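Local coordinates for protein Abbfa_003403 (Acinetobacter baumannii, PDB 4ZXH) that is a four-domain nonribosomal peptide synthetase whose condensation, adenylation, carrier and thioesterase domains probably act in turn to assemble and release a peptide product, at residues A[969-983]-A[990-1002]. Residues are numbered along the deposited sequence; the frame is centred on the assembly and turned at random.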
ATOM      1  N   ASN A 969     -12.660  14.141  -9.703  1.00105.78           N
ATOM      2  CA  ASN A 969     -13.670  13.848  -8.691  1.00103.14           C
ATOM      3  C   ASN A 969     -14.681  14.975  -8.502  1.00 96.54           C
ATOM      4  O   ASN A 969     -14.350  16.157  -8.380  1.00 91.22           O
ATOM      5  CB  ASN A 969     -13.027  13.484  -7.351  1.00101.58           C
ATOM      6  CG  ASN A 969     -12.544  12.044  -7.309  1.00103.02           C
ATOM      7  OD1 ASN A 969     -12.279  11.418  -8.346  1.00108.70           O
ATOM      8  ND2 ASN A 969     -12.465  11.497  -6.106  1.00 96.64           N
ATOM      9  N   ASP A 970     -15.931  14.546  -8.476  1.00 95.21           N
ATOM     10  CA  ASP A 970     -17.081  15.418  -8.500  1.00 97.50           C
ATOM     11  C   ASP A 970     -17.175  16.249  -7.232  1.00 81.37           C
ATOM     12  O   ASP A 970     -17.075  15.710  -6.122  1.00 82.05           O
ATOM     13  CB  ASP A 970     -18.330  14.564  -8.630  1.00110.57           C
ATOM     14  CG  ASP A 970     -18.057  13.260  -9.359  1.00117.64           C
ATOM     15  OD1 ASP A 970     -17.765  13.311 -10.566  1.00120.30           O
ATOM     16  OD2 ASP A 970     -18.086  12.181  -8.725  1.00118.07           O
ATOM     17  N   TYR A 971     -17.404  17.544  -7.389  1.00 62.57           N
ATOM     18  CA  TYR A 971     -17.732  18.353  -6.232  1.00 47.16           C
ATOM     19  C   TYR A 971     -19.030  17.881  -5.585  1.00 43.22           C
ATOM     20  O   TYR A 971     -20.078  17.833  -6.220  1.00 38.82           O
ATOM     21  CB  TYR A 971     -17.863  19.822  -6.607  1.00 24.52           C
ATOM     22  CG  TYR A 971     -18.447  20.643  -5.479  1.00 35.29           C
ATOM     23  CD1 TYR A 971     -17.653  21.062  -4.405  1.00 35.51           C
ATOM     24  CD2 TYR A 971     -19.788  20.997  -5.474  1.00 30.20           C
ATOM     25  CE1 TYR A 971     -18.182  21.805  -3.373  1.00 30.04           C
ATOM     26  CE2 TYR A 971     -20.318  21.751  -4.454  1.00 22.42           C
ATOM     27  CZ  TYR A 971     -19.514  22.150  -3.408  1.00 34.33           C
ATOM     28  OH  TYR A 971     -20.048  22.878  -2.370  1.00 30.24           O
ATOM     29  N   VAL A 972     -18.956  17.549  -4.309  1.00 39.30           N
ATOM     30  CA  VAL A 972     -20.146  17.218  -3.548  1.00 31.26           C
ATOM     31  C   VAL A 972     -20.172  18.046  -2.280  1.00 22.43           C
ATOM     32  O   VAL A 972     -19.215  18.028  -1.513  1.00 31.80           O
ATOM     33  CB  VAL A 972     -20.189  15.737  -3.212  1.00 31.18           C
ATOM     34  CG1 VAL A 972     -21.274  15.444  -2.173  1.00 22.17           C
ATOM     35  CG2 VAL A 972     -20.390  14.944  -4.485  1.00 22.59           C
ATOM     36  N   ALA A 973     -21.256  18.792  -2.085  1.00 29.23           N
ATOM     37  CA  ALA A 973     -21.414  19.666  -0.923  1.00 32.45           C
ATOM     38  C   ALA A 973     -21.618  18.834   0.339  1.00 21.67           C
ATOM     39  O   ALA A 973     -22.149  17.742   0.257  1.00 28.96           O
ATOM     40  CB  ALA A 973     -22.574  20.614  -1.138  1.00 20.76           C
ATOM     41  N   PRO A 974     -21.182  19.342   1.506  1.00 28.59           N
ATOM     42  CA  PRO A 974     -21.360  18.669   2.803  1.00 31.08           C
ATOM     43  C   PRO A 974     -22.828  18.405   3.099  1.00 21.73           C
ATOM     44  O   PRO A 974     -23.648  19.186   2.667  1.00 29.44           O
ATOM     45  CB  PRO A 974     -20.767  19.668   3.798  1.00 28.77           C
ATOM     46  CG  PRO A 974     -20.835  20.973   3.092  1.00 27.28           C
ATOM     47  CD  PRO A 974     -20.523  20.642   1.671  1.00 26.75           C
ATOM     48  N   ARG A 975     -23.163  17.331   3.807  1.00 32.45           N
ATOM     49  CA  ARG A 975     -24.567  16.910   3.878  1.00 30.18           C
ATOM     50  C   ARG A 975     -25.190  16.960   5.281  1.00 29.74           C
ATOM     51  O   ARG A 975     -26.414  16.949   5.422  1.00 39.62           O
ATOM     52  CB  ARG A 975     -24.700  15.496   3.288  1.00 33.53           C
ATOM     53  CG  ARG A 975     -24.234  15.400   1.811  1.00 25.36           C
ATOM     54  CD  ARG A 975     -23.890  13.971   1.370  1.00 22.22           C
ATOM     55  NE  ARG A 975     -22.745  13.440   2.106  1.00 29.61           N
ATOM     56  CZ  ARG A 975     -22.322  12.183   2.017  1.00 38.28           C
ATOM     57  NH1 ARG A 975     -22.950  11.334   1.212  1.00 38.82           N
ATOM     58  NH2 ARG A 975     -21.267  11.777   2.721  1.00 35.28           N
ATOM     59  N   ASP A 976     -24.368  17.035   6.319  1.00 20.26           N
ATOM     60  CA  ASP A 976     -24.902  17.116   7.671  1.00 25.36           C
ATOM     61  C   ASP A 976     -24.017  18.054   8.503  1.00 27.68           C
ATOM     62  O   ASP A 976     -23.028  18.577   7.978  1.00 24.22           O
ATOM     63  CB  ASP A 976     -25.023  15.698   8.271  1.00 31.84           C
ATOM     64  CG  ASP A 976     -23.682  15.016   8.487  1.00 33.79           C
ATOM     65  OD1 ASP A 976     -22.638  15.594   8.130  1.00 27.31           O
ATOM     66  OD2 ASP A 976     -23.677  13.878   9.016  1.00 45.36           O
ATOM     67  N   PRO A 977     -24.373  18.307   9.782  1.00 30.62           N
ATOM     68  CA  PRO A 977     -23.519  19.209  10.575  1.00 27.88           C
ATOM     69  C   PRO A 977     -22.023  18.811  10.684  1.00 30.95           C
ATOM     70  O   PRO A 977     -21.162  19.683  10.748  1.00 33.13           O
ATOM     71  CB  PRO A 977     -24.188  19.172  11.956  1.00 23.42           C
ATOM     72  CG  PRO A 977     -25.653  19.000  11.644  1.00 24.28           C
ATOM     73  CD  PRO A 977     -25.679  18.078  10.438  1.00 34.54           C
ATOM     74  N   ILE A 978     -21.713  17.523  10.722  1.00 25.85           N
ATOM     75  CA  ILE A 978     -20.322  17.113  10.822  1.00 23.93           C
ATOM     76  C   ILE A 978     -19.557  17.478   9.551  1.00 27.11           C
ATOM     77  O   ILE A 978     -18.454  18.019   9.602  1.00 30.50           O
ATOM     78  CB  ILE A 978     -20.201  15.602  11.076  1.00 31.50           C
ATOM     79  CG1 ILE A 978     -20.493  15.266  12.549  1.00 23.01           C
ATOM     80  CG2 ILE A 978     -18.837  15.097  10.652  1.00 19.06           C
ATOM     81  CD1 ILE A 978     -20.462  13.781  12.845  1.00 22.17           C
ATOM     82  N   GLU A 979     -20.140  17.210   8.396  1.00 23.05           N
ATOM     83  CA  GLU A 979     -19.422  17.534   7.176  1.00 20.88           C
ATOM     84  C   GLU A 979     -19.365  19.062   6.969  1.00 27.69           C
ATOM     85  O   GLU A 979     -18.385  19.566   6.421  1.00 29.67           O
ATOM     86  CB  GLU A 979     -20.051  16.822   5.975  1.00 19.26           C
ATOM     87  CG  GLU A 979     -20.019  15.300   6.097  1.00 22.00           C
ATOM     88  CD  GLU A 979     -20.690  14.599   4.937  1.00 26.63           C
ATOM     89  OE1 GLU A 979     -21.360  15.275   4.123  1.00 29.21           O
ATOM     90  OE2 GLU A 979     -20.552  13.364   4.842  1.00 37.19           O
ATOM     91  N   ILE A 980     -20.379  19.800   7.430  1.00 24.51           N
ATOM     92  CA  ILE A 980     -20.320  21.265   7.366  1.00 28.35           C
ATOM     93  C   ILE A 980     -19.137  21.818   8.177  1.00 30.13           C
ATOM     94  O   ILE A 980     -18.381  22.653   7.678  1.00 33.70           O
ATOM     95  CB  ILE A 980     -21.637  21.910   7.845  1.00 19.84           C
ATOM     96  CG1 ILE A 980     -22.740  21.601   6.829  1.00 20.93           C
ATOM     97  CG2 ILE A 980     -21.476  23.405   7.989  1.00 20.65           C
ATOM     98  CD1 ILE A 980     -24.116  22.130   7.210  1.00 21.49           C
ATOM     99  N   GLU A 981     -18.945  21.317   9.398  1.00 24.70           N
ATOM    100  CA  GLU A 981     -17.838  21.763  10.238  1.00 32.68           C
ATOM    101  C   GLU A 981     -16.457  21.388   9.664  1.00 38.46           C
ATOM    102  O   GLU A 981     -15.513  22.169   9.745  1.00 37.69           O
ATOM    103  CB  GLU A 981     -17.976  21.197  11.649  1.00 37.81           C
ATOM    104  CG  GLU A 981     -16.842  21.599  12.575  1.00 51.86           C
ATOM    105  CD  GLU A 981     -17.201  22.729  13.533  1.00 65.65           C
ATOM    106  OE1 GLU A 981     -18.349  22.750  14.037  1.00 68.81           O
ATOM    107  OE2 GLU A 981     -16.326  23.599  13.775  1.00 71.96           O
ATOM    108  N   LEU A 982     -16.329  20.201   9.085  1.00 38.75           N
ATOM    109  CA  LEU A 982     -15.050  19.813   8.492  1.00 29.44           C
ATOM    110  C   LEU A 982     -14.753  20.617   7.226  1.00 30.66           C
ATOM    111  O   LEU A 982     -13.613  21.005   6.995  1.00 36.50           O
ATOM    112  CB  LEU A 982     -15.023  18.317   8.179  1.00 25.50           C
ATOM    113  CG  LEU A 982     -15.129  17.401   9.403  1.00 30.12           C
ATOM    114  CD1 LEU A 982     -15.338  15.924   8.996  1.00 22.75           C
ATOM    115  CD2 LEU A 982     -13.897  17.582  10.296  1.00 29.31           C
ATOM    116  N   CYS A 983     -15.768  20.880   6.407  1.00 22.86           N
ATOM    117  CA  CYS A 983     -15.532  21.639   5.187  1.00 24.35           C
ATOM    118  C   CYS A 983     -15.063  23.032   5.522  1.00 27.68           C
ATOM    119  O   CYS A 983     -14.019  23.465   5.039  1.00 38.35           O
ATOM    120  CB  CYS A 983     -16.779  21.715   4.310  1.00 26.77           C
ATOM    121  SG  CYS A 983     -17.040  20.265   3.309  1.00 46.12           S
ATOM    122  N   LEU A 990      -6.642  25.784   4.836  1.00 29.77           N
ATOM    123  CA  LEU A 990      -5.942  25.591   3.561  1.00 25.01           C
ATOM    124  C   LEU A 990      -6.023  26.791   2.621  1.00 27.99           C
ATOM    125  O   LEU A 990      -5.372  26.794   1.584  1.00 30.46           O
ATOM    126  CB  LEU A 990      -6.512  24.394   2.800  1.00 18.08           C
ATOM    127  CG  LEU A 990      -6.442  23.015   3.425  1.00 21.81           C
ATOM    128  CD1 LEU A 990      -7.295  22.071   2.606  1.00 24.35           C
ATOM    129  CD2 LEU A 990      -5.020  22.556   3.423  1.00 18.68           C
ATOM    130  N   SER A 991      -6.853  27.776   2.964  1.00 24.86           N
ATOM    131  CA  SER A 991      -7.156  28.898   2.070  1.00 31.98           C
ATOM    132  C   SER A 991      -7.632  28.434   0.697  1.00 37.53           C
ATOM    133  O   SER A 991      -7.141  28.882  -0.336  1.00 47.92           O
ATOM    134  CB  SER A 991      -5.948  29.807   1.911  1.00 28.95           C
ATOM    135  OG  SER A 991      -5.402  30.098   3.178  1.00 45.82           O
ATOM    136  N   VAL A 992      -8.588  27.519   0.705  1.00 35.55           N
ATOM    137  CA  VAL A 992      -9.229  27.048  -0.507  1.00 38.71           C
ATOM    138  C   VAL A 992     -10.673  27.509  -0.413  1.00 38.76           C
ATOM    139  O   VAL A 992     -11.298  27.282   0.611  1.00 39.59           O
ATOM    140  CB  VAL A 992      -9.138  25.523  -0.637  1.00 26.28           C
ATOM    141  CG1 VAL A 992      -9.757  25.044  -1.929  1.00 23.54           C
ATOM    142  CG2 VAL A 992      -7.698  25.103  -0.562  1.00 25.42           C
ATOM    143  N   LYS A 993     -11.187  28.166  -1.457  1.00 36.01           N
ATOM    144  CA  LYS A 993     -12.482  28.832  -1.361  1.00 36.16           C
ATOM    145  C   LYS A 993     -13.593  27.847  -1.091  1.00 36.70           C
ATOM    146  O   LYS A 993     -14.367  28.068  -0.172  1.00 47.62           O
ATOM    147  CB  LYS A 993     -12.808  29.633  -2.624  1.00 46.27           C
ATOM    148  CG  LYS A 993     -11.873  30.822  -2.884  1.00 58.55           C
ATOM    149  CD  LYS A 993     -11.918  31.830  -1.747  1.00 63.46           C
ATOM    150  CE  LYS A 993     -13.244  32.575  -1.702  1.00 67.18           C
ATOM    151  NZ  LYS A 993     -13.299  33.481  -0.532  1.00 62.12           N
ATOM    152  N   ARG A 994     -13.662  26.760  -1.860  1.00 37.94           N
ATOM    153  CA  ARG A 994     -14.803  25.833  -1.776  1.00 28.66           C
ATOM    154  C   ARG A 994     -14.389  24.363  -1.806  1.00 31.39           C
ATOM    155  O   ARG A 994     -13.830  23.880  -2.784  1.00 42.52           O
ATOM    156  CB  ARG A 994     -15.776  26.113  -2.907  1.00 23.74           C
ATOM    157  CG  ARG A 994     -17.053  25.298  -2.863  1.00 41.60           C
ATOM    158  CD  ARG A 994     -17.785  25.373  -4.184  1.00 25.51           C
ATOM    159  NE  ARG A 994     -18.399  26.664  -4.438  1.00 27.12           N
ATOM    160  CZ  ARG A 994     -18.363  27.289  -5.613  1.00 37.90           C
ATOM    161  NH1 ARG A 994     -17.694  26.745  -6.609  1.00 38.22           N
ATOM    162  NH2 ARG A 994     -18.975  28.459  -5.794  1.00 31.03           N
ATOM    163  N   VAL A 995     -14.663  23.654  -0.720  1.00 33.69           N
ATOM    164  CA  VAL A 995     -14.147  22.304  -0.534  1.00 24.76           C
ATOM    165  C   VAL A 995     -15.267  21.286  -0.542  1.00 29.79           C
ATOM    166  O   VAL A 995     -16.244  21.413   0.193  1.00 36.50           O
ATOM    167  CB  VAL A 995     -13.356  22.176   0.788  1.00 20.15           C
ATOM    168  CG1 VAL A 995     -13.164  20.729   1.180  1.00 16.84           C
ATOM    169  CG2 VAL A 995     -12.000  22.876   0.676  1.00 30.89           C
ATOM    170  N   GLY A 996     -15.120  20.277  -1.388  1.00 25.76           N
ATOM    171  CA  GLY A 996     -16.106  19.227  -1.480  1.00 27.28           C
ATOM    172  C   GLY A 996     -15.701  18.081  -0.592  1.00 26.26           C
ATOM    173  O   GLY A 996     -14.530  17.922  -0.288  1.00 29.79           O
ATOM    174  N   ILE A 997     -16.663  17.254  -0.205  1.00 26.59           N
ATOM    175  CA  ILE A 997     -16.397  16.200   0.759  1.00 23.51           C
ATOM    176  C   ILE A 997     -15.475  15.088   0.233  1.00 28.08           C
ATOM    177  O   ILE A 997     -15.078  14.216   0.997  1.00 44.87           O
ATOM    178  CB  ILE A 997     -17.711  15.581   1.257  1.00 21.52           C
ATOM    179  CG1 ILE A 997     -18.408  14.808   0.139  1.00 22.90           C
ATOM    180  CG2 ILE A 997     -18.629  16.668   1.834  1.00 19.16           C
ATOM    181  CD1 ILE A 997     -19.666  14.115   0.595  1.00 23.26           C
ATOM    182  N   HIS A 998     -15.106  15.129  -1.045  1.00 28.27           N
ATOM    183  CA  HIS A 998     -14.162  14.149  -1.598  1.00 31.79           C
ATOM    184  C   HIS A 998     -12.793  14.746  -1.926  1.00 30.88           C
ATOM    185  O   HIS A 998     -11.936  14.070  -2.474  1.00 30.28           O
ATOM    186  CB  HIS A 998     -14.755  13.489  -2.842  1.00 22.53           C
ATOM    187  CG  HIS A 998     -15.966  12.669  -2.539  1.00 29.53           C
ATOM    188  ND1 HIS A 998     -17.122  12.725  -3.290  1.00 26.27           N
ATOM    189  CD2 HIS A 998     -16.216  11.806  -1.526  1.00 25.75           C
ATOM    190  CE1 HIS A 998     -18.025  11.917  -2.765  1.00 27.77           C
ATOM    191  NE2 HIS A 998     -17.498  11.344  -1.697  1.00 28.08           N
ATOM    192  N   ASP A 999     -12.592  16.011  -1.583  1.00 31.24           N
ATOM    193  CA  ASP A 999     -11.300  16.651  -1.782  1.00 30.05           C
ATOM    194  C   ASP A 999     -10.359  16.214  -0.694  1.00 28.97           C
ATOM    195  O   ASP A 999     -10.708  16.233   0.484  1.00 38.26           O
ATOM    196  CB  ASP A 999     -11.427  18.180  -1.795  1.00 32.20           C
ATOM    197  CG  ASP A 999     -12.148  18.691  -3.035  1.00 36.96           C
ATOM    198  OD1 ASP A 999     -12.251  17.922  -4.019  1.00 36.94           O
ATOM    199  OD2 ASP A 999     -12.609  19.851  -3.027  1.00 40.81           O
ATOM    200  N   ASP A1000      -9.158  15.824  -1.102  1.00 30.35           N
ATOM    201  CA  ASP A1000      -8.155  15.323  -0.179  1.00 26.51           C
ATOM    202  C   ASP A1000      -7.340  16.480   0.421  1.00 27.84           C
ATOM    203  O   ASP A1000      -6.874  17.391  -0.279  1.00 25.61           O
ATOM    204  CB  ASP A1000      -7.260  14.311  -0.890  1.00 20.04           C
ATOM    205  CG  ASP A1000      -6.228  13.688   0.027  1.00 41.40           C
ATOM    206  OD1 ASP A1000      -5.305  14.407   0.486  1.00 36.64           O
ATOM    207  OD2 ASP A1000      -6.340  12.466   0.275  1.00 39.84           O
ATOM    208  N   PHE A1001      -7.173  16.423   1.732  1.00 25.03           N
ATOM    209  CA  PHE A1001      -6.537  17.493   2.468  1.00 23.53           C
ATOM    210  C   PHE A1001      -5.154  17.802   1.926  1.00 32.80           C
ATOM    211  O   PHE A1001      -4.800  18.960   1.757  1.00 34.65           O
ATOM    212  CB  PHE A1001      -6.473  17.112   3.941  1.00 17.97           C
ATOM    213  CG  PHE A1001      -5.762  18.094   4.795  1.00 23.62           C
ATOM    214  CD1 PHE A1001      -6.405  19.249   5.235  1.00 29.42           C
ATOM    215  CD2 PHE A1001      -4.454  17.848   5.199  1.00 28.26           C
ATOM    216  CE1 PHE A1001      -5.746  20.171   6.048  1.00 17.82           C
ATOM    217  CE2 PHE A1001      -3.782  18.757   6.020  1.00 30.36           C
ATOM    218  CZ  PHE A1001      -4.430  19.915   6.442  1.00 26.77           C
ATOM    219  N   PHE A1002      -4.382  16.766   1.622  1.00 33.41           N
ATOM    220  CA  PHE A1002      -2.997  16.966   1.230  1.00 29.16           C
ATOM    221  C   PHE A1002      -2.883  17.292  -0.265  1.00 33.81           C
ATOM    222  O   PHE A1002      -2.001  18.043  -0.673  1.00 43.19           O
ATOM    223  CB  PHE A1002      -2.156  15.735   1.604  1.00 29.43           C
ATOM    224  CG  PHE A1002      -2.077  15.492   3.087  1.00 31.03           C
ATOM    225  CD1 PHE A1002      -1.104  16.130   3.862  1.00 34.05           C
ATOM    226  CD2 PHE A1002      -2.980  14.647   3.717  1.00 31.63           C
ATOM    227  CE1 PHE A1002      -1.037  15.929   5.245  1.00 23.81           C
ATOM    228  CE2 PHE A1002      -2.920  14.434   5.100  1.00 33.19           C
ATOM    229  CZ  PHE A1002      -1.952  15.082   5.866  1.00 24.50           C
TER
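Ile997 fills the angle between residues 972-975 and the first turns of helix 977-990, a clear example of how one branched side chain can join a linker to the first helix of a small domain. Its CG1 takes the crowded position between backbone N and carbonyl carbon (chi1 68°), and the chain runs on extended, bringing CD1 within 3.5 Å of Val972 CG1 and over one face of the Arg975 guanidinium; CG2 lies 3.5 Å from Pro974 CA and 4.2 Å from Cys983 SG. Glu979 holds the guanidinium side-on: Arg975 NE gives a nearly straight bond (174°) to the syn lone pair of OE1, and Arg975 NH2 reaches Glu979 OE2 at 2.7 Å. OE1 also accepts from Arg975 N; NH1 goes to Asn1225. Cys983 SG approaches Val995 O at 3.4 Å. This is the peptidyl carrier domain, a helical bundle in which the long loop after its first helix folds back across the incoming linker; one backbone bond, Ile997 N to Val972 O (3.0 Å), ties linker to loop. Met1081 of the thioesterase region packs on Pro974 and Cys983. The solvent side is more open: the exposed Tyr971 ring meets Gly996 CA and the aliphatic part of Arg994, with CE1 3.7 Å from Arg994 CD; the guanidinium itself turns to Glu1082. At another edge, His998, which also rests on Glu1038, keeps ND1 4.1 Å from Val972 CG2, beside poorly ordered Asn969 and Asp970.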